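Side-chain contacts in alpha-1,2-mannosidase (Bacteroides thetaiotaomicron, PDB 2WW2), which hydrolyses alpha-mannosidic linkages with inversion of configuration, as a calcium-dependent glycoside hydrolase of family 92 from a human gut symbiont: residues G532-E535 with G539-P542; K613-G618 with A633-S638; K90-E95 with G196-D201. All blocks are in the same frame, centred on the assembly; numbering follows the deposited sequence.

Interaction 1 (G532-E535 with G539-P542)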
loop_
_atom_site.group_PDB
_atom_site.type_symbol
_atom_site.label_atom_id
_atom_site.label_comp_id
_atom_site.label_asym_id
_atom_site.label_seq_id
_atom_site.Cartn_x
_atom_site.Cartn_y
_atom_site.Cartn_z
ATOM N N GLY A 532 9.871 17.247 25.863
ATOM C CA GLY A 532 11.094 16.450 25.751
ATOM C C GLY A 532 11.112 15.620 24.473
ATOM O O GLY A 532 12.167 15.399 23.876
ATOM N N LEU A 533 9.951 15.127 24.047
ATOM C CA LEU A 533 9.899 14.414 22.776
ATOM C C LEU A 533 10.231 15.359 21.615
ATOM O O LEU A 533 10.995 14.997 20.710
ATOM C CB LEU A 533 8.539 13.725 22.563
ATOM C CG LEU A 533 8.425 12.881 21.282
ATOM C CD1 LEU A 533 9.495 11.774 21.281
ATOM C CD2 LEU A 533 7.037 12.275 21.142
ATOM N N SER A 534 9.674 16.571 21.633
ATOM C CA SER A 534 9.971 17.507 20.561
ATOM C C SER A 534 11.463 17.828 20.544
ATOM O O SER A 534 12.037 18.018 19.479
ATOM C CB SER A 534 9.135 18.782 20.643
ATOM O OG SER A 534 9.707 19.707 21.533
ATOM N N GLU A 535 12.094 17.863 21.713
ATOM C CA GLU A 535 13.542 18.079 21.774
ATOM C C GLU A 535 14.286 16.974 21.036
ATOM O O GLU A 535 15.229 17.237 20.291
ATOM C CB GLU A 535 14.049 18.121 23.217
ATOM C CG GLU A 535 13.705 19.382 23.962
ATOM C CD GLU A 535 14.106 19.316 25.433
ATOM O OE1 GLU A 535 13.864 20.314 26.145
ATOM O OE2 GLU A 535 14.649 18.266 25.875
ATOM N N GLY A 539 12.797 19.873 17.673
ATOM C CA GLY A 539 12.087 21.109 18.041
ATOM C C GLY A 539 10.612 21.059 17.699
ATOM O O GLY A 539 10.136 20.075 17.130
ATOM N N HIS A 540 9.884 22.127 18.022
ATOM C CA HIS A 540 8.455 22.175 17.729
ATOM C C HIS A 540 8.189 22.015 16.238
ATOM O O HIS A 540 7.259 21.314 15.839
ATOM C CB HIS A 540 7.822 23.476 18.233
ATOM C CG HIS A 540 7.755 23.574 19.726
ATOM N ND1 HIS A 540 7.295 24.697 20.375
ATOM C CD2 HIS A 540 8.107 22.695 20.696
ATOM C CE1 HIS A 540 7.346 24.498 21.683
ATOM N NE2 HIS A 540 7.843 23.295 21.906
ATOM N N GLU A 541 9.008 22.667 15.418
ATOM C CA GLU A 541 8.831 22.626 13.960
ATOM C C GLU A 541 8.854 21.218 13.375
ATOM O O GLU A 541 7.932 20.826 12.665
ATOM C CB GLU A 541 9.875 23.507 13.273
ATOM C CG GLU A 541 9.842 23.478 11.756
ATOM C CD GLU A 541 10.770 24.535 11.187
ATOM O OE1 GLU A 541 11.985 24.249 11.037
ATOM O OE2 GLU A 541 10.283 25.665 10.926
ATOM N N PRO A 542 9.915 20.455 13.651
ATOM C CA PRO A 542 9.986 19.092 13.144
ATOM C C PRO A 542 8.899 18.191 13.727
ATOM O O PRO A 542 8.447 17.264 13.055
ATOM C CB PRO A 542 11.365 18.613 13.605
ATOM C CG PRO A 542 12.126 19.817 13.878
ATOM C CD PRO A 542 11.162 20.867 14.313
#
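Ser534 meets Gly539 and His540 where the chain turns from helix 530-537 into helix 540-551, and its short side chain can be followed outward. CB points at the second segment and lies 3.9 Å from Gly539 O, packing against that residue's backbone. One bond further, OG sits between the backbone N and the carbonyl carbon (chi1 83°). From there it faces the rim of the His540 imidazole in the plane of the ring, with CD2 as its nearest atom at 3.5 Å. That is a van der Waals contact; the polar partner of OG is Glu531 O, one turn earlier. The CB of His540 is directed away from Ser534, yet its ring swings back far enough for CD2 to touch, and NE2 hydrogen-bonds to Glu531 OE1. Glu531 thus engages both side chains, the serine through its backbone O and the imidazole through its carboxylate, which probably limits rotation of the ring.

The backbone supplies the polar link: Gly539 N donates to Ser534 O at 2.7 Å, bent at the hydrogen (139°). Gly539 is the N-cap of the next helix, and its backbone conformation suits glycine, since a CB would collide with the preceding carbonyl oxygen. The contact lies at the short connection between the two helices: Ser534 and Leu533 also touch Met543 of helix 540-551, while His540 packs on Ile597 and Phe731 from loops.

Interaction 2 (K613-G618 with A633-S638)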
loop_
_atom_site.group_PDB
_atom_site.type_symbol
_atom_site.label_atom_id
_atom_site.label_comp_id
_atom_site.label_asym_id
_atom_site.label_seq_id
_atom_site.Cartn_x
_atom_site.Cartn_y
_atom_site.Cartn_z
ATOM N N LYS A 613 -15.447 11.465 10.444
ATOM C CA LYS A 613 -15.158 10.458 9.413
ATOM C C LYS A 613 -14.967 9.021 9.891
ATOM O O LYS A 613 -15.179 8.092 9.117
ATOM C CB LYS A 613 -13.972 10.910 8.561
ATOM C CG LYS A 613 -14.425 11.972 7.574
ATOM C CD LYS A 613 -13.342 12.917 7.175
ATOM C CE LYS A 613 -13.905 13.816 6.043
ATOM N NZ LYS A 613 -12.900 14.766 5.584
ATOM N N LEU A 614 -14.588 8.836 11.151
ATOM C CA LEU A 614 -14.263 7.506 11.654
ATOM C C LEU A 614 -15.285 6.918 12.627
ATOM O O LEU A 614 -15.019 5.881 13.265
ATOM C CB LEU A 614 -12.898 7.541 12.331
ATOM C CG LEU A 614 -11.738 7.874 11.388
ATOM C CD1 LEU A 614 -10.448 7.665 12.136
ATOM C CD2 LEU A 614 -11.781 7.003 10.110
ATOM N N TYR A 615 -16.446 7.564 12.734
ATOM C CA TYR A 615 -17.485 7.100 13.658
ATOM C C TYR A 615 -18.872 7.177 13.046
ATOM O O TYR A 615 -19.198 8.102 12.280
ATOM C CB TYR A 615 -17.507 7.944 14.946
ATOM C CG TYR A 615 -16.336 7.721 15.853
ATOM C CD1 TYR A 615 -16.367 6.729 16.818
ATOM C CD2 TYR A 615 -15.175 8.483 15.719
ATOM C CE1 TYR A 615 -15.284 6.516 17.645
ATOM C CE2 TYR A 615 -14.095 8.271 16.528
ATOM C CZ TYR A 615 -14.141 7.292 17.486
ATOM O OH TYR A 615 -13.043 7.093 18.308
ATOM N N ASN A 616 -19.688 6.192 13.384
ATOM C CA ASN A 616 -21.131 6.340 13.257
ATOM C C ASN A 616 -21.807 5.447 14.300
ATOM O O ASN A 616 -21.133 4.719 15.033
ATOM C CB ASN A 616 -21.614 6.056 11.829
ATOM C CG ASN A 616 -21.382 4.634 11.413
ATOM O OD1 ASN A 616 -22.007 3.707 11.935
ATOM N ND2 ASN A 616 -20.486 4.445 10.446
ATOM N N SER A 617 -23.128 5.515 14.394
ATOM C CA SER A 617 -23.805 4.825 15.472
ATOM C C SER A 617 -24.307 3.436 15.078
ATOM O O SER A 617 -24.956 2.769 15.891
ATOM C CB SER A 617 -24.994 5.667 15.964
ATOM O OG SER A 617 -26.033 5.637 14.988
ATOM N N GLY A 618 -24.022 3.008 13.846
ATOM C CA GLY A 618 -24.529 1.730 13.332
ATOM C C GLY A 618 -23.586 0.560 13.590
ATOM O O GLY A 618 -22.602 0.686 14.356
ATOM N N ALA A 633 -14.257 6.067 25.221
ATOM C CA ALA A 633 -14.030 7.207 26.116
ATOM C C ALA A 633 -13.318 8.353 25.393
ATOM O O ALA A 633 -13.539 9.543 25.691
ATOM C CB ALA A 633 -13.208 6.756 27.329
ATOM N N TRP A 634 -12.468 7.986 24.437
ATOM C CA TRP A 634 -11.793 8.967 23.600
ATOM C C TRP A 634 -12.853 9.814 22.880
ATOM O O TRP A 634 -12.765 11.046 22.804
ATOM C CB TRP A 634 -10.890 8.256 22.582
ATOM C CG TRP A 634 -10.062 9.182 21.736
ATOM C CD1 TRP A 634 -8.751 9.523 21.937
ATOM C CD2 TRP A 634 -10.482 9.883 20.556
ATOM N NE1 TRP A 634 -8.333 10.391 20.953
ATOM C CE2 TRP A 634 -9.374 10.622 20.092
ATOM C CE3 TRP A 634 -11.682 9.937 19.832
ATOM C CZ2 TRP A 634 -9.432 11.421 18.945
ATOM C CZ3 TRP A 634 -11.738 10.744 18.708
ATOM C CH2 TRP A 634 -10.625 11.465 18.270
ATOM N N TYR A 635 -13.885 9.153 22.386
ATOM C CA TYR A 635 -14.929 9.889 21.663
ATOM C C TYR A 635 -15.727 10.779 22.623
ATOM O O TYR A 635 -16.041 11.929 22.303
ATOM C CB TYR A 635 -15.849 8.922 20.925
ATOM C CG TYR A 635 -16.902 9.612 20.059
ATOM C CD1 TYR A 635 -16.690 9.815 18.687
ATOM C CD2 TYR A 635 -18.087 10.061 20.609
ATOM C CE1 TYR A 635 -17.647 10.451 17.891
ATOM C CE2 TYR A 635 -19.053 10.709 19.810
ATOM C CZ TYR A 635 -18.819 10.893 18.469
ATOM O OH TYR A 635 -19.765 11.496 17.691
ATOM N N VAL A 636 -16.050 10.261 23.803
ATOM C CA VAL A 636 -16.818 11.057 24.777
ATOM C C VAL A 636 -16.061 12.323 25.167
ATOM O O VAL A 636 -16.583 13.428 25.066
ATOM C CB VAL A 636 -17.199 10.221 26.024
ATOM C CG1 VAL A 636 -17.813 11.111 27.101
ATOM C CG2 VAL A 636 -18.197 9.134 25.620
ATOM N N PHE A 637 -14.832 12.161 25.619
ATOM C CA PHE A 637 -14.005 13.323 25.926
ATOM C C PHE A 637 -13.916 14.267 24.719
ATOM O O PHE A 637 -14.184 15.455 24.840
ATOM C CB PHE A 637 -12.601 12.870 26.323
ATOM C CG PHE A 637 -12.420 12.689 27.805
ATOM C CD1 PHE A 637 -12.530 13.778 28.666
ATOM C CD2 PHE A 637 -12.133 11.435 28.336
ATOM C CE1 PHE A 637 -12.365 13.615 30.048
ATOM C CE2 PHE A 637 -11.974 11.256 29.707
ATOM C CZ PHE A 637 -12.067 12.349 30.560
ATOM N N SER A 638 -13.521 13.737 23.564
ATOM C CA SER A 638 -13.285 14.597 22.398
ATOM C C SER A 638 -14.529 15.378 21.982
ATOM O O SER A 638 -14.432 16.558 21.620
ATOM C CB SER A 638 -12.706 13.800 21.217
ATOM O OG SER A 638 -11.414 13.319 21.555
#
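Tyr615 and Tyr635 form an edge-to-face aromatic pair in which Tyr615 offers a face and Tyr635 an edge. The ring centroids lie 4.6 Å apart and the planes are inclined at 56°, so the pair is tilted rather than strictly perpendicular. CD1 of Tyr635 stands 3.4 Å above the Tyr615 plane, over the centre of the ring. All six carbons of that ring accordingly lie at similar distances from it, the shortest being 3.5 Å between Tyr615 CG and Tyr635 CD1. CE1 of Tyr635 leans toward the CB end of Tyr615, whereas CB of Tyr635 approaches the phenol end; the two side chains therefore run past each other in opposite directions. Tyr635 reaches outward because its CG is anti to the backbone N (chi1 -176°), which carries the ring from the helix to the loop.

Trp634 meets the far end of Tyr615 at an oblique angle. Its six-membered ring brings CE3 to 3.5 Å from Tyr615 OH, and CZ3 packs on Tyr615 CE2 at 4.1 Å. The phenol oxygen finds its hydrogen-bonding partners in Thr631 OG1 and His582 NE2, two bonds that would restrict its movement within this buried cluster. The indole is fixed in turn by the bond from NE1 to Gln588 O, and Ser638 OG lies over one of its faces while donating to Trp634 O.

This is an aromatic cluster between a loop and a helix in the catalytic domain, closing the loop after helix 600-613 onto helix 632-640. Tyr615 also touches Asp627, a ligand of the bound sodium ion about 9 Å from the tyrosine side chain, so the cluster borders that metal site.

Interaction 3 (K90-E95 with G196-D201)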
loop_
_atom_site.group_PDB
_atom_site.type_symbol
_atom_site.label_atom_id
_atom_site.label_comp_id
_atom_site.label_asym_id
_atom_site.label_seq_id
_atom_site.Cartn_x
_atom_site.Cartn_y
_atom_site.Cartn_z
ATOM N N LYS A 90 -34.148 -29.354 22.385
ATOM C CA LYS A 90 -32.745 -29.639 22.057
ATOM C C LYS A 90 -31.918 -29.234 23.265
ATOM O O LYS A 90 -32.109 -28.131 23.768
ATOM C CB LYS A 90 -32.302 -28.813 20.848
ATOM C CG LYS A 90 -33.052 -29.155 19.555
ATOM C CD LYS A 90 -32.700 -30.565 19.097
ATOM C CE LYS A 90 -33.411 -30.910 17.776
ATOM N NZ LYS A 90 -33.040 -32.276 17.338
ATOM N N MET A 91 -31.031 -30.111 23.749
ATOM C CA MET A 91 -30.313 -29.833 24.998
ATOM C C MET A 91 -28.961 -29.165 24.774
ATOM O O MET A 91 -28.690 -28.110 25.330
ATOM C CB MET A 91 -30.094 -31.118 25.832
ATOM C CG MET A 91 -31.391 -31.851 26.193
ATOM S SD MET A 91 -32.555 -30.763 27.040
ATOM C CE MET A 91 -31.701 -30.475 28.578
ATOM N N SER A 92 -28.104 -29.810 23.992
ATOM C CA SER A 92 -26.728 -29.346 23.809
ATOM C C SER A 92 -26.653 -28.022 23.061
ATOM O O SER A 92 -27.430 -27.775 22.129
ATOM C CB SER A 92 -25.905 -30.398 23.063
ATOM O OG SER A 92 -24.604 -29.893 22.769
ATOM N N HIS A 93 -25.727 -27.163 23.472
ATOM C CA HIS A 93 -25.495 -25.920 22.739
ATOM C C HIS A 93 -25.215 -26.172 21.242
ATOM O O HIS A 93 -25.472 -25.310 20.409
ATOM C CB HIS A 93 -24.341 -25.130 23.369
ATOM C CG HIS A 93 -22.980 -25.697 23.071
ATOM N ND1 HIS A 93 -22.425 -26.738 23.789
ATOM C CD2 HIS A 93 -22.073 -25.373 22.120
ATOM C CE1 HIS A 93 -21.218 -27.012 23.314
ATOM N NE2 HIS A 93 -20.985 -26.203 22.294
ATOM N N LYS A 94 -24.688 -27.357 20.911
ATOM C CA LYS A 94 -24.368 -27.704 19.524
ATOM C C LYS A 94 -25.616 -27.869 18.690
ATOM O O LYS A 94 -25.556 -27.754 17.476
ATOM C CB LYS A 94 -23.584 -29.016 19.468
ATOM C CG LYS A 94 -22.274 -28.990 20.245
ATOM C CD LYS A 94 -21.094 -28.741 19.325
ATOM C CE LYS A 94 -19.776 -29.057 20.026
ATOM N NZ LYS A 94 -18.612 -28.608 19.201
ATOM N N GLU A 95 -26.741 -28.148 19.347
ATOM C CA GLU A 95 -28.002 -28.423 18.672
ATOM C C GLU A 95 -29.110 -27.377 18.887
ATOM O O GLU A 95 -30.126 -27.433 18.194
ATOM C CB GLU A 95 -28.555 -29.782 19.113
ATOM C CG GLU A 95 -27.738 -30.942 18.627
ATOM C CD GLU A 95 -28.502 -32.228 18.756
ATOM O OE1 GLU A 95 -28.623 -32.724 19.893
ATOM O OE2 GLU A 95 -29.004 -32.727 17.723
ATOM N N GLY A 196 -36.203 -32.536 33.112
ATOM C CA GLY A 196 -35.166 -33.552 33.009
ATOM C C GLY A 196 -33.789 -32.927 32.969
ATOM O O GLY A 196 -33.641 -31.698 32.892
ATOM N N THR A 197 -32.766 -33.769 33.019
ATOM C CA THR A 197 -31.411 -33.268 33.016
ATOM C C THR A 197 -30.639 -33.898 31.879
ATOM O O THR A 197 -31.076 -34.881 31.290
ATOM C CB THR A 197 -30.698 -33.559 34.349
ATOM O OG1 THR A 197 -30.844 -34.949 34.671
ATOM C CG2 THR A 197 -31.299 -32.720 35.467
ATOM N N TYR A 198 -29.474 -33.336 31.592
ATOM C CA TYR A 198 -28.621 -33.812 30.515
ATOM C C TYR A 198 -27.209 -33.659 31.033
ATOM O O TYR A 198 -26.871 -32.627 31.618
ATOM C CB TYR A 198 -28.850 -32.938 29.269
ATOM C CG TYR A 198 -27.876 -33.111 28.116
ATOM C CD1 TYR A 198 -28.000 -34.175 27.220
ATOM C CD2 TYR A 198 -26.876 -32.169 27.881
ATOM C CE1 TYR A 198 -27.125 -34.315 26.153
ATOM C CE2 TYR A 198 -26.000 -32.296 26.819
ATOM C CZ TYR A 198 -26.128 -33.367 25.961
ATOM O OH TYR A 198 -25.253 -33.491 24.917
ATOM N N ASN A 199 -26.391 -34.683 30.828
ATOM C CA ASN A 199 -25.045 -34.714 31.389
ATOM C C ASN A 199 -23.967 -34.695 30.311
ATOM O O ASN A 199 -22.825 -35.086 30.567
ATOM C CB ASN A 199 -24.866 -35.959 32.244
ATOM C CG ASN A 199 -24.961 -37.239 31.422
ATOM O OD1 ASN A 199 -25.134 -37.199 30.191
ATOM N ND2 ASN A 199 -24.856 -38.379 32.093
ATOM N N GLY A 200 -24.331 -34.238 29.113
ATOM C CA GLY A 200 -23.390 -34.137 28.004
ATOM C C GLY A 200 -23.408 -35.400 27.156
ATOM O O GLY A 200 -22.791 -35.458 26.096
ATOM N N ASP A 201 -24.117 -36.419 27.624
ATOM C CA ASP A 201 -24.189 -37.667 26.898
ATOM C C ASP A 201 -25.624 -38.147 26.769
ATOM O O ASP A 201 -26.057 -38.535 25.695
ATOM C CB ASP A 201 -23.384 -38.726 27.628
ATOM C CG ASP A 201 -23.199 -39.979 26.800
ATOM O OD1 ASP A 201 -22.328 -39.974 25.897
ATOM O OD2 ASP A 201 -23.906 -40.970 27.063
#
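The ring of Tyr198 is covered on both faces, by Met91 from across the contact and by its own chain on the other. Met91 CB rests 3.7 Å above one face, displaced toward the rim near Tyr198 CG. Its line to the ring centroid measures 3.9 Å and departs only 18° from the normal, which meets the geometry of a CH-pi contact. On the opposite face the backbone N of Gly200 lies 3.4 Å from the plane, again toward the rim, where the chain curls back after the strand. At the phenol end, Ser92 CB comes obliquely to 3.7 Å from Tyr198 OH.

Beyond CB the methionine bends at both chi2 and chi3 (-55° and -67°). This bend brings CE back to 3.8 Å from Tyr198 CB, so the end of the side chain packs at the base of the tyrosine while CB covers its ring. Met91 also packs against Leu203, Cys216 and Tyr218.

Each backbone is shaped by a local turn. Ser92 OG accepts from Lys94 N at 3.1 Å in an ST turn, and Asn199 OD1 accepts from Asp201 N in an Asx turn, and also from Thr202 N. The contact thus joins the loop between strands 80-86 and 98-108 to the end of strand 194-198 in the N-terminal domain.

No hydrogen bond joins the two segments. Their cohesion probably comes from dispersion and CH-pi attraction, most of it between Met91 and Tyr198, with a smaller share from Ser92 CB, while the serine hydroxyl takes part in the ST turn of its own loop.

Overall arrangement
Along the chain the order is interaction 3, interaction 1, interaction 2, each closing before the next opens. Interaction 3 belongs to the beta-rich N-terminal domain, where it joins the loop between strands 80-86 and 98-108 to the end of strand 194-198. Interactions 1 and 2 both fall in the catalytic domain, with centres about 29 Å apart and nearest atoms about 15 Å apart. Interactions 1 and 3 have centres about 64 Å apart, on opposite sides of the chain's centre; interactions 2 and 3 have centres about 42 Å apart. None touches another, so each is a separate local packing: a peripheral helix-helix junction, a buried loop-to-helix cluster and a loop-to-strand contact.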